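DNA replication licensing factor MCM related protein (Thermoplasma acidophilum, PDB 4ME3) is the N-terminal part of an archaeal MCM helicase, which probably binds single-stranded DNA and uses ATP to unwind DNA for replication. Local coordinates at residues E33-H38 / Q82-D87; I95-I100 / E221-G226; V198-D203 / I216-E221; L240-R245 / T253-Y258. All coordinates share one frame; numbering follows the deposited sequence.

Overall arrangement
From the N terminus, contact 1 closes the first loop, bringing the end of helix 69-84 back against helix 31-38 in the helical domain. The chain then enters strand 97-101, where contact 2 opens; its Phe-96 packs on Leu-85 and Ile-37 of contact 1. Contact 2 closes a far longer loop, joining this strand to the turn after strand 215-221 and so the helical domain to the OB domain. Contact 3, a pairing of two OB strands, falls wholly within that span and shares Glu-221 with it. Contact 4 follows in series as a hairpin, with Tyr-258 packed on Thr-217 and Ile-219 of contact 3. No two contacts cross.

Contact 1 of 4, residues E33-H38 / Q82-D87; sequences EINRIH and QDYLLD
Ile-34 packs on Tyr-84, their side chains crossing at about a right angle. The Ile-34 CD1 methyl sits over the middle of the phenol ring, 4.1 Å from the centroid of Tyr-84 and only 9° off its normal, a CH-pi contact. The Ile-34 CG2 branch, anti to the backbone N, comes down at the root of the ring, 3.5 Å from Tyr-84 CG. Further along helix 31-38, Leu-85 CD2 reaches across to His-38 CA at 3.4 Å and stays near the plane of the imidazole, at its edge. These residues close the end of helix 69-84 onto helix 31-38 in the helical part of the MCM N-terminal domain, where Phe-25 of helix 14-27 packs on both Ile-34 and Tyr-84. The polar contacts are looser. His-38 ND1 gives a weak, bent hydrogen bond to Tyr-84 O (3.3 Å, 129°). Asp-87 stands at the other end of the ring, its OD2 3.1 Å from His-38 CE1, while NE2 is badly angled for a bond; the nearby carboxylate would tend to stabilise a protonated imidazole. The phenol hydroxyl of Tyr-84 is hydrogen-bonded to Ser-31 OG, and Asn-35 OD1 lies at the ring edge.

Contact 2 of 4, residues I95-I100 / E221-G226; sequences IFNLRI and EDDLAG
Asn-97 and Asp-222 mark the closest backbone approach, their CA atoms 8.8 Å apart, so no backbone hydrogen bond joins strand 97-101 to the turn around 223-224, and side chains carry the contact. This joins the helical part of the MCM N-terminal domain to the OB fold. Its main clasp is a side-on salt bridge in which Arg-99 grips both oxygens of Asp-223. Arg-99 NH2 reaches Asp-223 OD1 at 2.8 Å, nearly straight and in the guanidinium plane; the Arg-99 NE bond to Asp-223 OD2 (2.9 Å) is more bent and tilted from that plane, the guanidinium and carboxylate planes being 46° apart. The extended Arg-99 chain carries its head group this far, and Leu-224 covers one face of it, CD1 lying 3.3 Å from NH1. That NH1 is hydrogen-bonded to Ile-262 O, so the guanidinium is held on several sides. Asp-222, also salt-bridged to Arg-45, takes a hydrogen bond from Asn-97 ND2 through OD2 (2.9 Å, 161°). The donor lies above the carboxylate plane, while the oxygen sits in the amide plane. A water completes the link, donating to Asn-97 OD1 at 2.7 Å and, more distantly, to Asp-222 OD2.

Contact 3 of 4, residues V198-D203 / I216-E221; sequences VEIQED and ITIITE
Val-198 and Ile-218 form one antiparallel hydrogen-bonded pair and Ile-200 with Ile-216 the next, so the four backbone N-H groups and four carbonyls of these residues are matched across the strands. Val-198 N gives to Ile-218 O (2.8 Å) and Ile-218 N returns to Val-198 O (2.7 Å), both close to straight. The second pair repeats the exchange, Ile-200 N to Ile-216 O at 2.9 Å and Ile-216 N to Ile-200 O at 3.0 Å. Two of these carbonyls also receive a CA-H...O contact: Val-198 O from Thr-217 CA and Ile-216 O from Glu-199 CA. Between them, Glu-199 and Thr-217 make the non-hydrogen-bonded pair, and their backbones turn outward to other strands of this OB-fold sheet, Glu-199 to Arg-131 and Lys-132, Thr-217 to Leu-259. On the face they share, a water donates to Glu-199 OE1 and is hydrogen-bonded to Thr-217 OG1, while Glu-199 OE2 is salt-bridged to Arg-215. The face holding Val-198 and the three isoleucines is largely apolar; its polar exception, the buried Thr-220 OG1, is hydrogen-bonded to Gln-196 O. Ile-200 and Ile-216 point the same way, side by side, and Ile-218 CD1 presses on Ile-200 CG2 at 3.4 Å, tighter than usual. The Ile-200 chi1 of 63° leaves CG2 anti to the carbonyl carbon, where it meets that methyl. The chemistry separates by face: charge and water remain on the partly exposed Glu-199 side, whereas the isoleucine side is buried, and pairing of the backbone polar groups between the strands lowers the cost of that burial.

Contact 4 of 4, residues L240-R245 / T253-Y258; sequences LRTEQR and TEFFTY
Tyr-258, Phe-256 and Phe-255 each lay a ring face against the facing strand. The phenol ring lies over Arg-241 CB, which stands 3.6 Å from the Tyr-258 centroid, and Phe-256 covers Glu-243 CB likewise, 3.8 Å from its own centroid. Both rings have CG between the backbone N and the carbonyl carbon (chi1 70° and 62°), which folds them across onto the paired residue. On the other side of the sheet Phe-255 lies over Gln-244, CA sitting 3.6 Å from the ring centroid, with the amide nearly parallel to the ring, 19° apart; the amide nitrogen is bonded to Leu-252 O. Arg-245 crosses Phe-256 at about a right angle, placing its guanidinium face over CD1. Arg-245 NE makes only a long salt bridge to Glu-254 OE2 (3.8 Å), and a water bonded to both and to Phe-255 O fills in. Arg-241 instead sends its end away to a salt bridge with Glu-70. Between the strands run five backbone hydrogen bonds. Such a long, projecting two-stranded antiparallel hairpin is consistent with the N-terminal beta hairpin of MCM proteins, which in relatives reaches into the central channel toward DNA.

Contact 1 of 4, residues E33-H38 / Q82-D87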
# COMPACT_ATOMS: atom_id res chain seq x y z
N GLU A 33 1.41 4.61 20.91
CA GLU A 33 2.38 4.28 19.89
C GLU A 33 2.31 5.27 18.74
O GLU A 33 3.33 5.72 18.22
CB GLU A 33 2.17 2.86 19.36
CG GLU A 33 3.18 2.45 18.30
CD GLU A 33 3.14 0.97 18.00
OE1 GLU A 33 2.15 0.30 18.38
OE2 GLU A 33 4.09 0.47 17.37
N ILE A 34 1.09 5.62 18.35
CA ILE A 34 0.88 6.56 17.25
C ILE A 34 1.49 7.92 17.59
O ILE A 34 2.11 8.56 16.74
CB ILE A 34 -0.61 6.72 16.91
CG1 ILE A 34 -1.18 5.39 16.42
CG2 ILE A 34 -0.79 7.79 15.84
CD1 ILE A 34 -2.69 5.38 16.24
N ASN A 35 1.32 8.35 18.83
CA ASN A 35 1.87 9.63 19.26
C ASN A 35 3.40 9.61 19.31
O ASN A 35 4.04 10.65 19.15
CB ASN A 35 1.29 10.03 20.62
CG ASN A 35 -0.18 10.42 20.52
OD1 ASN A 35 -0.60 11.07 19.56
ND2 ASN A 35 -0.96 10.02 21.52
N ARG A 36 3.98 8.43 19.52
CA ARG A 36 5.43 8.28 19.44
C ARG A 36 5.90 8.39 17.99
O ARG A 36 6.94 9.00 17.71
CB ARG A 36 5.89 6.95 20.04
CG ARG A 36 5.99 6.98 21.56
CD ARG A 36 6.84 5.83 22.07
NE ARG A 36 6.30 4.53 21.69
CZ ARG A 36 5.30 3.92 22.32
NH1 ARG A 36 4.71 4.48 23.36
NH2 ARG A 36 4.89 2.73 21.89
N ILE A 37 5.14 7.79 17.08
CA ILE A 37 5.44 7.89 15.65
C ILE A 37 5.32 9.34 15.20
O ILE A 37 6.10 9.83 14.39
CB ILE A 37 4.47 7.02 14.83
CG1 ILE A 37 4.65 5.55 15.18
CG2 ILE A 37 4.69 7.25 13.34
CD1 ILE A 37 3.57 4.65 14.61
N HIS A 38 4.31 10.02 15.73
CA HIS A 38 4.07 11.43 15.43
C HIS A 38 5.33 12.27 15.61
O HIS A 38 5.61 13.17 14.81
CB HIS A 38 2.96 11.95 16.35
CG HIS A 38 2.80 13.44 16.32
ND1 HIS A 38 1.83 14.07 15.57
CD2 HIS A 38 3.48 14.42 16.97
CE1 HIS A 38 1.92 15.38 15.75
NE2 HIS A 38 2.91 15.61 16.59
N GLN A 82 -5.38 12.19 9.66
CA GLN A 82 -6.28 13.29 9.98
C GLN A 82 -6.41 13.55 11.48
O GLN A 82 -6.43 14.70 11.91
CB GLN A 82 -7.67 13.03 9.39
CG GLN A 82 -7.70 12.99 7.87
CD GLN A 82 -9.08 12.73 7.31
OE1 GLN A 82 -9.98 12.29 8.02
NE2 GLN A 82 -9.27 13.02 6.02
N ASP A 83 -6.51 12.49 12.27
CA ASP A 83 -6.79 12.62 13.69
C ASP A 83 -5.54 12.74 14.56
O ASP A 83 -5.57 13.37 15.62
CB ASP A 83 -7.62 11.43 14.18
CG ASP A 83 -9.02 11.41 13.60
OD1 ASP A 83 -9.34 12.26 12.74
OD2 ASP A 83 -9.82 10.53 14.00
N TYR A 84 -4.44 12.14 14.12
CA TYR A 84 -3.23 12.07 14.94
C TYR A 84 -2.05 12.89 14.42
O TYR A 84 -1.37 13.55 15.20
CB TYR A 84 -2.78 10.62 15.11
CG TYR A 84 -3.70 9.78 15.97
CD1 TYR A 84 -4.81 9.16 15.43
CD2 TYR A 84 -3.44 9.61 17.32
CE1 TYR A 84 -5.64 8.39 16.20
CE2 TYR A 84 -4.27 8.84 18.11
CZ TYR A 84 -5.37 8.23 17.55
OH TYR A 84 -6.20 7.46 18.33
N LEU A 85 -1.81 12.85 13.12
CA LEU A 85 -0.57 13.41 12.57
C LEU A 85 -0.76 14.74 11.86
O LEU A 85 0.19 15.31 11.33
CB LEU A 85 0.05 12.41 11.58
CG LEU A 85 0.41 11.04 12.17
CD1 LEU A 85 0.89 10.11 11.06
CD2 LEU A 85 1.47 11.19 13.24
N LEU A 86 -1.99 15.25 11.88
CA LEU A 86 -2.38 16.35 11.00
C LEU A 86 -1.43 17.55 11.02
O LEU A 86 -1.20 18.16 9.97
CB LEU A 86 -3.80 16.81 11.34
CG LEU A 86 -4.49 17.70 10.30
CD1 LEU A 86 -4.43 17.07 8.91
CD2 LEU A 86 -5.93 17.95 10.70
N ASP A 87 -0.87 17.89 12.17
CA ASP A 87 -0.02 19.08 12.28
C ASP A 87 1.37 18.86 11.69
O ASP A 87 2.17 19.80 11.63
CB ASP A 87 0.08 19.55 13.73
CG ASP A 87 0.58 18.46 14.66
OD1 ASP A 87 -0.25 17.70 15.19
OD2 ASP A 87 1.81 18.38 14.86

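Contact 2 of 4, residues I95-I100 / E221-G226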
# COMPACT_ATOMS: atom_id res chain seq x y z
N ILE A 95 2.11 10.54 3.40
CA ILE A 95 2.23 9.09 3.29
C ILE A 95 2.19 8.43 4.66
O ILE A 95 2.86 8.86 5.59
CB ILE A 95 3.56 8.70 2.59
CG1 ILE A 95 3.59 9.26 1.17
CG2 ILE A 95 3.71 7.19 2.57
CD1 ILE A 95 4.92 9.06 0.47
N PHE A 96 1.39 7.37 4.78
CA PHE A 96 1.43 6.53 5.97
C PHE A 96 1.11 5.08 5.64
O PHE A 96 0.26 4.81 4.79
CB PHE A 96 0.47 7.04 7.05
CG PHE A 96 0.76 6.47 8.40
CD1 PHE A 96 0.19 5.28 8.81
CD2 PHE A 96 1.64 7.11 9.25
CE1 PHE A 96 0.48 4.75 10.05
CE2 PHE A 96 1.94 6.58 10.49
CZ PHE A 96 1.35 5.40 10.89
N ASN A 97 1.80 4.17 6.31
CA ASN A 97 1.58 2.74 6.11
C ASN A 97 0.99 2.08 7.34
O ASN A 97 1.65 1.93 8.37
CB ASN A 97 2.89 2.04 5.78
CG ASN A 97 3.63 2.70 4.64
OD1 ASN A 97 3.05 2.98 3.59
ND2 ASN A 97 4.92 2.94 4.83
N LEU A 98 -0.27 1.69 7.23
CA LEU A 98 -0.91 0.88 8.24
C LEU A 98 -0.76 -0.57 7.81
O LEU A 98 -1.20 -0.95 6.72
CB LEU A 98 -2.39 1.26 8.36
CG LEU A 98 -3.22 0.52 9.41
CD1 LEU A 98 -2.59 0.62 10.78
CD2 LEU A 98 -4.63 1.09 9.43
N ARG A 99 -0.11 -1.37 8.65
CA ARG A 99 0.17 -2.76 8.32
C ARG A 99 -0.49 -3.69 9.34
O ARG A 99 -0.66 -3.34 10.50
CB ARG A 99 1.68 -3.00 8.28
CG ARG A 99 2.39 -2.14 7.26
CD ARG A 99 3.86 -2.50 7.11
NE ARG A 99 4.52 -1.65 6.13
CZ ARG A 99 4.32 -1.71 4.82
NH1 ARG A 99 3.46 -2.59 4.32
NH2 ARG A 99 4.97 -0.89 4.01
N ILE A 100 -0.86 -4.88 8.87
CA ILE A 100 -1.49 -5.88 9.72
C ILE A 100 -0.48 -6.98 10.03
O ILE A 100 0.20 -7.48 9.14
CB ILE A 100 -2.70 -6.52 9.01
CG1 ILE A 100 -3.67 -5.44 8.51
CG2 ILE A 100 -3.43 -7.48 9.95
CD1 ILE A 100 -4.16 -4.51 9.59
N GLU A 221 7.33 -2.50 -0.77
CA GLU A 221 7.46 -1.06 -0.91
C GLU A 221 7.88 -0.38 0.38
O GLU A 221 7.64 -0.89 1.48
CB GLU A 221 6.14 -0.44 -1.39
CG GLU A 221 5.73 -0.82 -2.80
CD GLU A 221 4.59 0.03 -3.31
OE1 GLU A 221 3.85 0.60 -2.48
OE2 GLU A 221 4.42 0.13 -4.55
N ASP A 222 8.52 0.78 0.22
CA ASP A 222 8.87 1.65 1.33
C ASP A 222 9.69 0.89 2.39
O ASP A 222 10.77 0.39 2.08
CB ASP A 222 7.60 2.29 1.91
CG ASP A 222 7.87 3.58 2.65
OD1 ASP A 222 9.04 4.03 2.68
OD2 ASP A 222 6.91 4.16 3.19
N ASP A 223 9.18 0.82 3.62
CA ASP A 223 9.92 0.20 4.71
C ASP A 223 10.15 -1.30 4.52
O ASP A 223 10.98 -1.89 5.21
CB ASP A 223 9.20 0.44 6.05
CG ASP A 223 7.70 0.19 5.96
OD1 ASP A 223 7.05 0.74 5.05
OD2 ASP A 223 7.16 -0.56 6.81
N LEU A 224 9.42 -1.92 3.60
CA LEU A 224 9.57 -3.34 3.34
C LEU A 224 10.55 -3.65 2.21
O LEU A 224 10.95 -4.80 2.03
CB LEU A 224 8.20 -3.98 3.04
CG LEU A 224 7.19 -3.93 4.19
CD1 LEU A 224 5.93 -4.70 3.81
CD2 LEU A 224 7.80 -4.48 5.47
N ALA A 225 10.94 -2.64 1.44
CA ALA A 225 11.89 -2.86 0.35
C ALA A 225 13.31 -3.07 0.89
O ALA A 225 13.69 -2.47 1.89
CB ALA A 225 11.86 -1.69 -0.62
N GLY A 226 14.07 -3.92 0.22
CA GLY A 226 15.47 -4.13 0.54
C GLY A 226 15.70 -5.07 1.71
O GLY A 226 16.76 -5.02 2.33
O HOH W 1 4.26 3.89 1.30

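Contact 3 of 4, residues V198-D203 / I216-E221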
# COMPACT_ATOMS: atom_id res chain seq x y z
N VAL A 198 10.40 -9.18 -5.60
CA VAL A 198 11.05 -10.36 -5.08
C VAL A 198 10.27 -11.59 -5.54
O VAL A 198 9.08 -11.72 -5.27
CB VAL A 198 11.07 -10.34 -3.54
CG1 VAL A 198 11.77 -11.56 -2.98
CG2 VAL A 198 11.75 -9.06 -3.04
N GLU A 199 10.95 -12.50 -6.23
CA GLU A 199 10.31 -13.74 -6.66
C GLU A 199 10.59 -14.84 -5.66
O GLU A 199 11.74 -15.10 -5.32
CB GLU A 199 10.80 -14.16 -8.04
CG GLU A 199 10.20 -15.48 -8.50
CD GLU A 199 10.63 -15.87 -9.89
OE1 GLU A 199 9.80 -15.78 -10.82
OE2 GLU A 199 11.80 -16.27 -10.06
N ILE A 200 9.53 -15.49 -5.17
CA ILE A 200 9.68 -16.63 -4.28
C ILE A 200 9.19 -17.91 -4.96
O ILE A 200 8.40 -17.86 -5.90
CB ILE A 200 8.95 -16.44 -2.94
CG1 ILE A 200 7.44 -16.31 -3.16
CG2 ILE A 200 9.48 -15.21 -2.21
CD1 ILE A 200 6.64 -16.44 -1.87
N GLN A 201 9.66 -19.04 -4.46
CA GLN A 201 9.28 -20.33 -5.02
C GLN A 201 8.83 -21.27 -3.90
O GLN A 201 9.29 -21.15 -2.77
CB GLN A 201 10.46 -20.95 -5.76
CG GLN A 201 10.12 -22.22 -6.51
CD GLN A 201 11.29 -22.75 -7.31
OE1 GLN A 201 12.45 -22.52 -6.97
NE2 GLN A 201 10.99 -23.46 -8.40
N GLU A 202 7.94 -22.19 -4.23
CA GLU A 202 7.48 -23.17 -3.26
C GLU A 202 8.66 -23.99 -2.76
O GLU A 202 9.57 -24.31 -3.53
CB GLU A 202 6.44 -24.10 -3.88
CG GLU A 202 5.13 -23.41 -4.24
CD GLU A 202 4.10 -24.37 -4.80
OE1 GLU A 202 4.37 -24.99 -5.85
OE2 GLU A 202 3.02 -24.51 -4.18
N ASP A 203 8.65 -24.31 -1.47
CA ASP A 203 9.68 -25.16 -0.88
C ASP A 203 9.50 -26.59 -1.37
O ASP A 203 8.48 -27.21 -1.09
CB ASP A 203 9.58 -25.11 0.64
CG ASP A 203 10.68 -25.91 1.33
OD1 ASP A 203 11.31 -26.76 0.66
OD2 ASP A 203 10.90 -25.70 2.54
N ILE A 216 5.96 -17.05 -7.45
CA ILE A 216 5.13 -15.85 -7.49
C ILE A 216 5.99 -14.66 -7.09
O ILE A 216 6.93 -14.80 -6.31
CB ILE A 216 3.92 -15.96 -6.55
CG1 ILE A 216 2.96 -14.80 -6.81
CG2 ILE A 216 4.36 -15.99 -5.08
CD1 ILE A 216 1.61 -14.94 -6.12
N THR A 217 5.66 -13.50 -7.65
CA THR A 217 6.40 -12.28 -7.34
C THR A 217 5.71 -11.49 -6.25
O THR A 217 4.48 -11.38 -6.22
CB THR A 217 6.56 -11.39 -8.57
OG1 THR A 217 7.38 -12.05 -9.53
CG2 THR A 217 7.21 -10.06 -8.19
N ILE A 218 6.52 -10.94 -5.35
CA ILE A 218 6.05 -10.11 -4.27
C ILE A 218 6.56 -8.71 -4.52
O ILE A 218 7.73 -8.52 -4.87
CB ILE A 218 6.60 -10.60 -2.92
CG1 ILE A 218 6.26 -12.07 -2.70
CG2 ILE A 218 6.05 -9.75 -1.78
CD1 ILE A 218 7.20 -12.76 -1.76
N ILE A 219 5.67 -7.73 -4.37
CA ILE A 219 6.07 -6.33 -4.43
C ILE A 219 6.26 -5.84 -3.00
O ILE A 219 5.33 -5.89 -2.20
CB ILE A 219 5.00 -5.46 -5.13
CG1 ILE A 219 4.79 -5.91 -6.58
CG2 ILE A 219 5.40 -3.99 -5.10
CD1 ILE A 219 6.04 -5.93 -7.42
N THR A 220 7.47 -5.39 -2.68
CA THR A 220 7.74 -4.82 -1.37
C THR A 220 8.03 -3.33 -1.53
O THR A 220 8.87 -2.95 -2.34
CB THR A 220 8.94 -5.51 -0.68
OG1 THR A 220 10.13 -5.33 -1.47
CG2 THR A 220 8.67 -6.99 -0.50
N GLU A 221 7.33 -2.50 -0.77
CA GLU A 221 7.46 -1.06 -0.91
C GLU A 221 7.88 -0.38 0.38
O GLU A 221 7.64 -0.89 1.48
CB GLU A 221 6.14 -0.44 -1.39
CG GLU A 221 5.73 -0.82 -2.80
CD GLU A 221 4.59 0.03 -3.31
OE1 GLU A 221 3.85 0.60 -2.48
OE2 GLU A 221 4.42 0.13 -4.55
O HOH W 2 7.00 -14.93 -10.37

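Contact 4 of 4, residues L240-R245 / T253-Y258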
# COMPACT_ATOMS: atom_id res chain seq x y z
N LEU A 240 -3.49 -10.00 -2.88
CA LEU A 240 -3.29 -10.66 -4.16
C LEU A 240 -3.76 -9.76 -5.30
O LEU A 240 -4.90 -9.31 -5.32
CB LEU A 240 -4.01 -12.01 -4.20
CG LEU A 240 -3.65 -12.88 -5.40
CD1 LEU A 240 -2.20 -13.33 -5.31
CD2 LEU A 240 -4.57 -14.08 -5.49
N ARG A 241 -2.85 -9.50 -6.23
CA ARG A 241 -3.13 -8.60 -7.35
C ARG A 241 -2.94 -9.33 -8.67
O ARG A 241 -2.42 -10.44 -8.70
CB ARG A 241 -2.19 -7.40 -7.30
CG ARG A 241 -2.41 -6.48 -6.11
CD ARG A 241 -3.84 -5.99 -6.07
NE ARG A 241 -4.00 -4.83 -5.19
CZ ARG A 241 -5.18 -4.32 -4.84
NH1 ARG A 241 -6.31 -4.87 -5.28
NH2 ARG A 241 -5.23 -3.27 -4.03
N THR A 242 -3.35 -8.69 -9.76
CA THR A 242 -3.17 -9.26 -11.09
C THR A 242 -2.39 -8.31 -11.99
O THR A 242 -2.50 -7.09 -11.86
CB THR A 242 -4.53 -9.54 -11.77
OG1 THR A 242 -5.28 -8.33 -11.88
CG2 THR A 242 -5.32 -10.57 -10.99
N GLU A 243 -1.60 -8.88 -12.89
CA GLU A 243 -0.84 -8.10 -13.85
C GLU A 243 -1.07 -8.67 -15.24
O GLU A 243 -1.09 -9.89 -15.43
CB GLU A 243 0.65 -8.14 -13.51
CG GLU A 243 1.55 -7.44 -14.52
CD GLU A 243 1.44 -5.93 -14.46
OE1 GLU A 243 1.02 -5.41 -13.41
OE2 GLU A 243 1.79 -5.28 -15.46
N GLN A 244 -1.25 -7.79 -16.22
CA GLN A 244 -1.61 -8.20 -17.57
C GLN A 244 -0.42 -8.75 -18.35
O GLN A 244 0.65 -8.16 -18.34
CB GLN A 244 -2.21 -7.01 -18.33
CG GLN A 244 -2.80 -7.37 -19.68
CD GLN A 244 -3.53 -6.20 -20.32
OE1 GLN A 244 -3.25 -5.04 -20.02
NE2 GLN A 244 -4.47 -6.50 -21.21
N ARG A 245 -0.62 -9.89 -19.01
CA ARG A 245 0.38 -10.40 -19.93
C ARG A 245 0.33 -9.58 -21.21
O ARG A 245 -0.75 -9.17 -21.65
CB ARG A 245 0.11 -11.87 -20.28
CG ARG A 245 0.23 -12.84 -19.11
CD ARG A 245 1.67 -13.24 -18.84
NE ARG A 245 1.75 -14.37 -17.92
CZ ARG A 245 2.85 -14.75 -17.29
NH1 ARG A 245 3.99 -14.09 -17.46
NH2 ARG A 245 2.82 -15.80 -16.47
N THR A 253 -5.80 -11.08 -22.70
CA THR A 253 -6.75 -11.32 -21.63
C THR A 253 -6.15 -12.25 -20.58
O THR A 253 -6.73 -12.45 -19.51
CB THR A 253 -8.06 -11.93 -22.15
OG1 THR A 253 -7.76 -13.08 -22.94
CG2 THR A 253 -8.81 -10.91 -23.00
N GLU A 254 -4.98 -12.82 -20.88
CA GLU A 254 -4.27 -13.63 -19.90
C GLU A 254 -3.54 -12.73 -18.90
O GLU A 254 -2.80 -11.83 -19.29
CB GLU A 254 -3.26 -14.56 -20.58
CG GLU A 254 -2.55 -15.49 -19.60
CD GLU A 254 -1.30 -16.12 -20.18
OE1 GLU A 254 -0.97 -15.85 -21.35
OE2 GLU A 254 -0.64 -16.89 -19.45
N PHE A 255 -3.75 -12.99 -17.62
CA PHE A 255 -3.09 -12.25 -16.56
C PHE A 255 -2.28 -13.23 -15.71
O PHE A 255 -2.36 -14.44 -15.91
CB PHE A 255 -4.12 -11.53 -15.69
CG PHE A 255 -4.59 -10.21 -16.26
CD1 PHE A 255 -5.26 -10.16 -17.47
CD2 PHE A 255 -4.38 -9.03 -15.57
CE1 PHE A 255 -5.70 -8.96 -17.99
CE2 PHE A 255 -4.82 -7.82 -16.08
CZ PHE A 255 -5.48 -7.79 -17.29
N PHE A 256 -1.50 -12.69 -14.78
CA PHE A 256 -0.88 -13.52 -13.76
C PHE A 256 -1.02 -12.81 -12.42
O PHE A 256 -1.18 -11.59 -12.38
CB PHE A 256 0.59 -13.83 -14.08
CG PHE A 256 1.47 -12.61 -14.14
CD1 PHE A 256 1.56 -11.86 -15.31
CD2 PHE A 256 2.24 -12.23 -13.05
CE1 PHE A 256 2.38 -10.75 -15.37
CE2 PHE A 256 3.06 -11.12 -13.11
CZ PHE A 256 3.13 -10.38 -14.27
N THR A 257 -0.99 -13.57 -11.34
CA THR A 257 -1.13 -12.99 -10.01
C THR A 257 0.23 -12.64 -9.41
O THR A 257 1.24 -13.26 -9.74
CB THR A 257 -1.84 -13.95 -9.05
OG1 THR A 257 -1.12 -15.19 -8.99
CG2 THR A 257 -3.27 -14.21 -9.49
N TYR A 258 0.23 -11.63 -8.55
CA TYR A 258 1.39 -11.30 -7.74
C TYR A 258 0.89 -10.80 -6.39
O TYR A 258 -0.29 -10.51 -6.23
CB TYR A 258 2.26 -10.24 -8.43
CG TYR A 258 1.66 -8.85 -8.51
CD1 TYR A 258 0.86 -8.48 -9.59
CD2 TYR A 258 1.91 -7.91 -7.52
CE1 TYR A 258 0.32 -7.21 -9.67
CE2 TYR A 258 1.38 -6.64 -7.60
CZ TYR A 258 0.59 -6.29 -8.67
OH TYR A 258 0.05 -5.03 -8.74
O HOH W 3 -0.42 -16.23 -16.84